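Local coordinates for Rho GTPase-activating protein 5 (Homo sapiens, PDB 5U4V), which probably acts as a GTPase-activating protein for Rho-family GTPases, and is seen here as its pseudoGTPase domain, a G-domain relative, at residues L19-E22 against L23-E26; G85-I88 against G89-R92; K153-E156 against T157-K160. One frame throughout, in Å; residues are numbered along the deposited sequence.

Contacts 1 and 2 lie within helices flanking a mixed sheet with G-domain topology, and contact 3 is the start of a third helix. Contacts 1 and 3 touch: their centres are about 12 Å apart, and Leu23 CD1 of helix 19-28 lies 3.5 Å from Ile159 CD1 of helix 156-173, so the first and last helices of the domain pack together. Contact 2, on helix 78-96, stands apart, its centre about 21 Å from that of contact 1 and about 26 Å from that of contact 3, across the chain's centre. Contact 1 begins just beyond the turn where an active P-loop GTPase would hold nucleotide phosphates; this domain is a pseudoGTPase.

Contact 1: L19-E22 against L23-E26; sequences LAQE and LANE
Ala20 and Ala24 meet one turn apart on helix 19-28, the first helix of the G-domain fold, which follows the turn that carries the P-loop in active relatives. On the packed side, Ala24 CB rests 3.5 Å from Ala20 O, and both methyl groups touch Pro49 of strand 41-50; side chains this short let the helix lie close to the strand. Leu19 and Leu23, joined by a weak bond from Leu23 N to Leu19 O (3.3 Å), send their branched ends to strand 69-75, as suits buried apolar residues. Glu26 forms a separate polar link: its N bonds to Glu22 O, and its carboxylate weakly accepts the backbone N-H groups of Arg152 and Phe154. The looser flank belongs to Gln21 and Asn25, whose amides suit a solvent-facing side. They are tied twice: Asn25 N donates to Gln21 O at 2.8 Å, and the side chains add a second bond. The Gln21 chain leaves opposite its own N (chi1 -177°) and bends at chi2, which carries its amide to the next turn. There Gln21 NE2 donates to Asn25 OD1 at 2.6 Å, with OD1 in the Gln21 amide plane but NE2 raised 45° from the Asn25 carbonyl plane.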
loop_
_atom_site.group_PDB
_atom_site.type_symbol
_atom_site.label_atom_id
_atom_site.label_comp_id
_atom_site.label_asym_id
_atom_site.label_seq_id
_atom_site.Cartn_x
_atom_site.Cartn_y
_atom_site.Cartn_z
ATOM N N LEU A 19 6.568 -2.677 9.848
ATOM C CA LEU A 19 5.589 -3.350 8.998
ATOM C C LEU A 19 5.802 -3.012 7.506
ATOM O O LEU A 19 5.673 -3.852 6.638
ATOM C CB LEU A 19 4.195 -2.953 9.435
ATOM C CG LEU A 19 3.055 -3.892 9.077
ATOM C CD1 LEU A 19 3.315 -5.270 9.614
ATOM C CD2 LEU A 19 1.789 -3.341 9.744
ATOM N N ALA A 20 6.134 -1.759 7.248
ATOM C CA ALA A 20 6.414 -1.301 5.907
ATOM C C ALA A 20 7.719 -1.886 5.383
ATOM O O ALA A 20 7.905 -2.002 4.190
ATOM C CB ALA A 20 6.445 0.220 5.833
ATOM N N GLN A 21 8.599 -2.289 6.296
ATOM C CA GLN A 21 9.892 -2.787 5.892
ATOM C C GLN A 21 9.821 -4.251 5.515
ATOM O O GLN A 21 10.495 -4.713 4.563
ATOM C CB GLN A 21 10.919 -2.559 6.997
ATOM C CG GLN A 21 12.323 -2.998 6.581
ATOM C CD GLN A 21 12.726 -2.307 5.289
ATOM O OE1 GLN A 21 12.749 -1.085 5.223
ATOM N NE2 GLN A 21 13.007 -3.085 4.241
ATOM N N GLU A 22 9.043 -5.000 6.281
ATOM C CA GLU A 22 8.860 -6.430 6.055
ATOM C C GLU A 22 8.193 -6.639 4.700
ATOM O O GLU A 22 8.569 -7.529 3.939
ATOM C CB GLU A 22 8.046 -7.078 7.172
ATOM C CG GLU A 22 8.827 -7.345 8.447
ATOM C CD GLU A 22 8.008 -7.071 9.717
ATOM O OE1 GLU A 22 7.485 -8.038 10.350
ATOM O OE2 GLU A 22 7.829 -5.865 10.058
ATOM N N LEU A 23 7.219 -5.786 4.406
ATOM C CA LEU A 23 6.566 -5.860 3.097
ATOM C C LEU A 23 7.510 -5.473 1.970
ATOM O O LEU A 23 7.534 -6.132 0.913
ATOM C CB LEU A 23 5.268 -5.056 3.051
ATOM C CG LEU A 23 4.584 -5.054 1.715
ATOM C CD1 LEU A 23 4.107 -6.459 1.447
ATOM C CD2 LEU A 23 3.434 -4.062 1.609
ATOM N N ALA A 24 8.305 -4.425 2.185
ATOM C CA ALA A 24 9.284 -4.098 1.173
ATOM C C ALA A 24 10.276 -5.257 0.965
ATOM O O ALA A 24 10.563 -5.611 -0.160
ATOM C CB ALA A 24 9.964 -2.802 1.506
ATOM N N ASN A 25 10.714 -5.897 2.051
ATOM C CA ASN A 25 11.630 -7.028 1.921
ATOM C C ASN A 25 11.014 -8.205 1.176
ATOM O O ASN A 25 11.679 -8.817 0.271
ATOM C CB ASN A 25 12.116 -7.513 3.261
ATOM C CG ASN A 25 12.939 -6.477 3.998
ATOM O OD1 ASN A 25 13.478 -5.542 3.412
ATOM N ND2 ASN A 25 13.084 -6.676 5.275
ATOM N N GLU A 26 9.793 -8.553 1.575
ATOM C CA GLU A 26 9.057 -9.666 0.988
ATOM C C GLU A 26 8.965 -9.538 -0.505
ATOM O O GLU A 26 9.203 -10.500 -1.225
ATOM C CB GLU A 26 7.651 -9.726 1.545
ATOM C CG GLU A 26 6.793 -10.797 0.930
ATOM C CD GLU A 26 6.687 -12.005 1.831
ATOM O OE1 GLU A 26 6.519 -13.119 1.311
ATOM O OE2 GLU A 26 6.785 -11.838 3.055
#

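Contact 2: G85-I88 against G89-R92; sequences GEFI and GKIR
Phe87 touches both Lys90 and Ile91 on one flank of helix 78-96, the helix of a beta-alpha-beta crossover that links the parallel, neighbouring strands 69-75 and 109-114. The backbone bonds come first. Each carbonyl of 85-88 accepts the N-H four residues on, as in any alpha-helix, yet not all are equally firm: Gly89 N reaches Gly85 O at 2.8 Å, whereas Lys90 N approaches Glu86 O at 3.4 Å and makes a weak bond. Ile91 N to Phe87 O and Arg92 N to Ile88 O complete the set.

The apolar contacts centre on the phenyl ring. Phe87 CG lies opposite the backbone N (chi1 -168°), which leans the ring along the helix toward the following turn. Phe87 CE1 meets Ile91 CG1 at 3.6 Å, the two side chains slanting past one another, and Ile91 CD1 lies near the same ring atom. An apolar side chain suits this place beside a ring, and Ile91 fills it with CG1 at Phe87 CE1 and CB close to Ile88 O. Beyond the helix, Phe87 touches Ala52 and Ile91 touches Met104, while Ile88, on another side, meets Leu138 of helix 124-138 as the buried member of the group.

Charged side chains lend their hydrocarbon parts. The extended Lys90 chain slants across the ring, which its CE approaches to 4.1 Å at Phe87 CE2; Lys90 NZ lies equally close to that ring atom. Arg92, exposed and in touch with Lys137, bends at chi3 (55°) and swings its head back over the preceding turn. Gly89, having no side chain, offers its bare backbone there: its CA sits 4.0 Å above the plane of the Arg92 guanidinium, displaced toward the rim.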
loop_
_atom_site.group_PDB
_atom_site.type_symbol
_atom_site.label_atom_id
_atom_site.label_comp_id
_atom_site.label_asym_id
_atom_site.label_seq_id
_atom_site.Cartn_x
_atom_site.Cartn_y
_atom_site.Cartn_z
ATOM N N GLY A 85 -4.333 6.111 9.521
ATOM C CA GLY A 85 -5.363 7.157 9.541
ATOM C C GLY A 85 -4.724 8.485 9.908
ATOM O O GLY A 85 -4.752 9.472 9.140
ATOM N N GLU A 86 -4.069 8.462 11.063
ATOM C CA GLU A 86 -3.448 9.630 11.617
ATOM C C GLU A 86 -2.439 10.199 10.648
ATOM O O GLU A 86 -2.313 11.406 10.533
ATOM C CB GLU A 86 -2.800 9.298 12.976
ATOM C CG GLU A 86 -2.000 10.419 13.627
ATOM C CD GLU A 86 -1.922 10.281 15.141
ATOM O OE1 GLU A 86 -2.951 9.898 15.738
ATOM O OE2 GLU A 86 -0.848 10.579 15.728
ATOM N N PHE A 87 -1.716 9.335 9.950
ATOM C CA PHE A 87 -0.724 9.847 9.044
ATOM C C PHE A 87 -1.337 10.418 7.791
ATOM O O PHE A 87 -0.878 11.425 7.292
ATOM C CB PHE A 87 0.315 8.811 8.681
ATOM C CG PHE A 87 1.496 9.398 7.993
ATOM C CD1 PHE A 87 1.483 9.615 6.617
ATOM C CD2 PHE A 87 2.612 9.784 8.729
ATOM C CE1 PHE A 87 2.577 10.211 5.975
ATOM C CE2 PHE A 87 3.718 10.371 8.098
ATOM C CZ PHE A 87 3.707 10.558 6.711
ATOM N N ILE A 88 -2.360 9.766 7.269
ATOM C CA ILE A 88 -3.077 10.275 6.097
ATOM C C ILE A 88 -3.708 11.632 6.396
ATOM O O ILE A 88 -3.693 12.512 5.548
ATOM C CB ILE A 88 -4.087 9.246 5.557
ATOM C CG1 ILE A 88 -3.320 8.030 5.034
ATOM C CG2 ILE A 88 -4.895 9.814 4.413
ATOM C CD1 ILE A 88 -4.198 6.831 4.796
ATOM N N GLY A 89 -4.212 11.805 7.615
ATOM C CA GLY A 89 -4.728 13.090 8.070
ATOM C C GLY A 89 -3.731 14.247 7.993
ATOM O O GLY A 89 -4.094 15.353 7.579
ATOM N N LYS A 90 -2.482 14.000 8.401
ATOM C CA LYS A 90 -1.410 14.970 8.304
ATOM C C LYS A 90 -1.185 15.396 6.852
ATOM O O LYS A 90 -1.114 16.584 6.547
ATOM C CB LYS A 90 -0.126 14.402 8.922
ATOM C CG LYS A 90 1.174 15.004 8.389
ATOM C CD LYS A 90 2.412 14.317 8.933
ATOM C CE LYS A 90 3.575 14.429 7.954
ATOM N NZ LYS A 90 4.895 14.239 8.612
ATOM N N ILE A 91 -1.073 14.403 5.975
ATOM C CA ILE A 91 -0.874 14.615 4.555
ATOM C C ILE A 91 -2.048 15.351 3.959
ATOM O O ILE A 91 -1.871 16.159 3.062
ATOM C CB ILE A 91 -0.663 13.253 3.856
ATOM C CG1 ILE A 91 0.722 12.733 4.212
ATOM C CG2 ILE A 91 -0.814 13.322 2.346
ATOM C CD1 ILE A 91 1.792 13.810 4.213
ATOM N N ARG A 92 -3.237 15.047 4.475
ATOM C CA ARG A 92 -4.461 15.725 4.085
ATOM C C ARG A 92 -4.384 17.197 4.457
ATOM O O ARG A 92 -4.460 18.045 3.582
ATOM C CB ARG A 92 -5.674 15.063 4.710
ATOM C CG ARG A 92 -6.979 15.672 4.242
ATOM C CD ARG A 92 -8.159 15.171 5.036
ATOM N NE ARG A 92 -7.981 15.380 6.480
ATOM C CZ ARG A 92 -8.552 14.637 7.435
ATOM N NH1 ARG A 92 -9.364 13.615 7.117
ATOM N NH2 ARG A 92 -8.322 14.933 8.715
#

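Contact 3: K153-E156 against T157-K160; sequences KFNE and TQIK
The backbone passes from an extended Asn155 (psi 123°) straight into helix 156-173, where Ile159 N donates to Asn155 O at 2.8 Å and Lys160 N to Glu156 O at 3.0 Å. Asn155 is the N-cap. With chi1 near 180°, its side chain turns the amide oxygen toward the first turn, where Asn155 OD1 accepts a weak bond from Thr157 N at 3.0 Å. Asparagine suits the post because its short amide brings an acceptor to an N-H that has no preceding helical carbonyl. Gln158 CG packs against the Asn155 amide, nearest ND2, the two amide planes 30° apart, while Gln158 NE2 weakly bonds Asp144 O of strand 142-145.

Phe154, just before the cap, and Ile159 form a hydrophobic staple across this helix start. Phe154 CB comes to 4.0 Å from Ile159 CD1, and both side chains continue onto Val145 and Leu23, so large apolar residues fit this buried side. Outside, the Lys160 chain passes over Glu156 O, its CG 3.4 Å from that oxygen, but Lys160 NZ remains 5.1 Å from Glu156 OE2, too far for a salt bridge. The negative Glu156 in the first turn probably interacts favourably with the positive end of the helix dipole, so cap, staple and charge together would help fix where the last helix begins.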
loop_
_atom_site.group_PDB
_atom_site.type_symbol
_atom_site.label_atom_id
_atom_site.label_comp_id
_atom_site.label_asym_id
_atom_site.label_seq_id
_atom_site.Cartn_x
_atom_site.Cartn_y
_atom_site.Cartn_z
ATOM N N LYS A 153 5.427 -14.870 4.757
ATOM C CA LYS A 153 4.802 -14.056 5.786
ATOM C C LYS A 153 3.626 -13.310 5.202
ATOM O O LYS A 153 2.643 -13.049 5.897
ATOM C CB LYS A 153 5.797 -13.051 6.345
ATOM C CG LYS A 153 6.897 -13.690 7.184
ATOM C CD LYS A 153 7.993 -12.687 7.537
ATOM C CE LYS A 153 9.218 -13.412 8.069
ATOM N NZ LYS A 153 10.464 -12.585 8.161
ATOM N N PHE A 154 3.763 -12.932 3.934
ATOM C CA PHE A 154 2.721 -12.304 3.183
ATOM C C PHE A 154 2.365 -13.224 2.031
ATOM O O PHE A 154 3.213 -13.903 1.471
ATOM C CB PHE A 154 3.215 -10.972 2.650
ATOM C CG PHE A 154 3.209 -9.887 3.664
ATOM C CD1 PHE A 154 4.302 -9.695 4.490
ATOM C CD2 PHE A 154 2.113 -9.054 3.795
ATOM C CE1 PHE A 154 4.310 -8.690 5.434
ATOM C CE2 PHE A 154 2.102 -8.043 4.737
ATOM C CZ PHE A 154 3.202 -7.863 5.563
ATOM N N ASN A 155 1.092 -13.246 1.679
ATOM C CA ASN A 155 0.619 -14.051 0.577
ATOM C C ASN A 155 0.968 -13.418 -0.775
ATOM O O ASN A 155 0.552 -12.295 -1.065
ATOM C CB ASN A 155 -0.888 -14.248 0.706
ATOM C CG ASN A 155 -1.466 -15.088 -0.405
ATOM O OD1 ASN A 155 -0.753 -15.556 -1.298
ATOM N ND2 ASN A 155 -2.763 -15.283 -0.361
ATOM N N GLU A 156 1.686 -14.178 -1.602
ATOM C CA GLU A 156 2.084 -13.722 -2.951
ATOM C C GLU A 156 0.899 -13.275 -3.836
ATOM O O GLU A 156 0.938 -12.200 -4.456
ATOM C CB GLU A 156 2.927 -14.750 -3.738
ATOM C CG GLU A 156 3.817 -15.701 -2.946
ATOM C CD GLU A 156 4.794 -16.483 -3.827
ATOM O OE1 GLU A 156 4.512 -17.644 -4.209
ATOM O OE2 GLU A 156 5.868 -15.924 -4.149
ATOM N N THR A 157 -0.146 -14.100 -3.882
ATOM C CA THR A 157 -1.339 -13.777 -4.675
ATOM C C THR A 157 -1.922 -12.462 -4.200
ATOM O O THR A 157 -2.298 -11.627 -5.002
ATOM C CB THR A 157 -2.412 -14.895 -4.618
ATOM O OG1 THR A 157 -1.904 -16.062 -5.264
ATOM C CG2 THR A 157 -3.717 -14.472 -5.285
ATOM N N GLN A 158 -1.959 -12.267 -2.896
ATOM C CA GLN A 158 -2.461 -11.009 -2.331
ATOM C C GLN A 158 -1.565 -9.803 -2.549
ATOM O O GLN A 158 -2.063 -8.705 -2.785
ATOM C CB GLN A 158 -2.793 -11.204 -0.883
ATOM C CG GLN A 158 -3.806 -12.306 -0.669
ATOM C CD GLN A 158 -4.939 -12.266 -1.696
ATOM O OE1 GLN A 158 -4.768 -12.687 -2.835
ATOM N NE2 GLN A 158 -6.087 -11.742 -1.292
ATOM N N ILE A 159 -0.253 -10.004 -2.516
ATOM C CA ILE A 159 0.666 -8.935 -2.916
ATOM C C ILE A 159 0.353 -8.466 -4.339
ATOM O O ILE A 159 0.263 -7.285 -4.635
ATOM C CB ILE A 159 2.153 -9.369 -2.751
ATOM C CG1 ILE A 159 2.460 -9.705 -1.275
ATOM C CG2 ILE A 159 3.125 -8.285 -3.133
ATOM C CD1 ILE A 159 2.054 -8.619 -0.320
ATOM N N LYS A 160 0.109 -9.424 -5.205
ATOM C CA LYS A 160 -0.135 -9.161 -6.607
ATOM C C LYS A 160 -1.393 -8.358 -6.816
ATOM O O LYS A 160 -1.374 -7.441 -7.621
ATOM C CB LYS A 160 -0.161 -10.469 -7.404
ATOM C CG LYS A 160 1.222 -11.023 -7.641
ATOM C CD LYS A 160 1.172 -12.511 -8.047
ATOM C CE LYS A 160 2.571 -13.099 -8.189
ATOM N NZ LYS A 160 2.612 -14.550 -7.872
#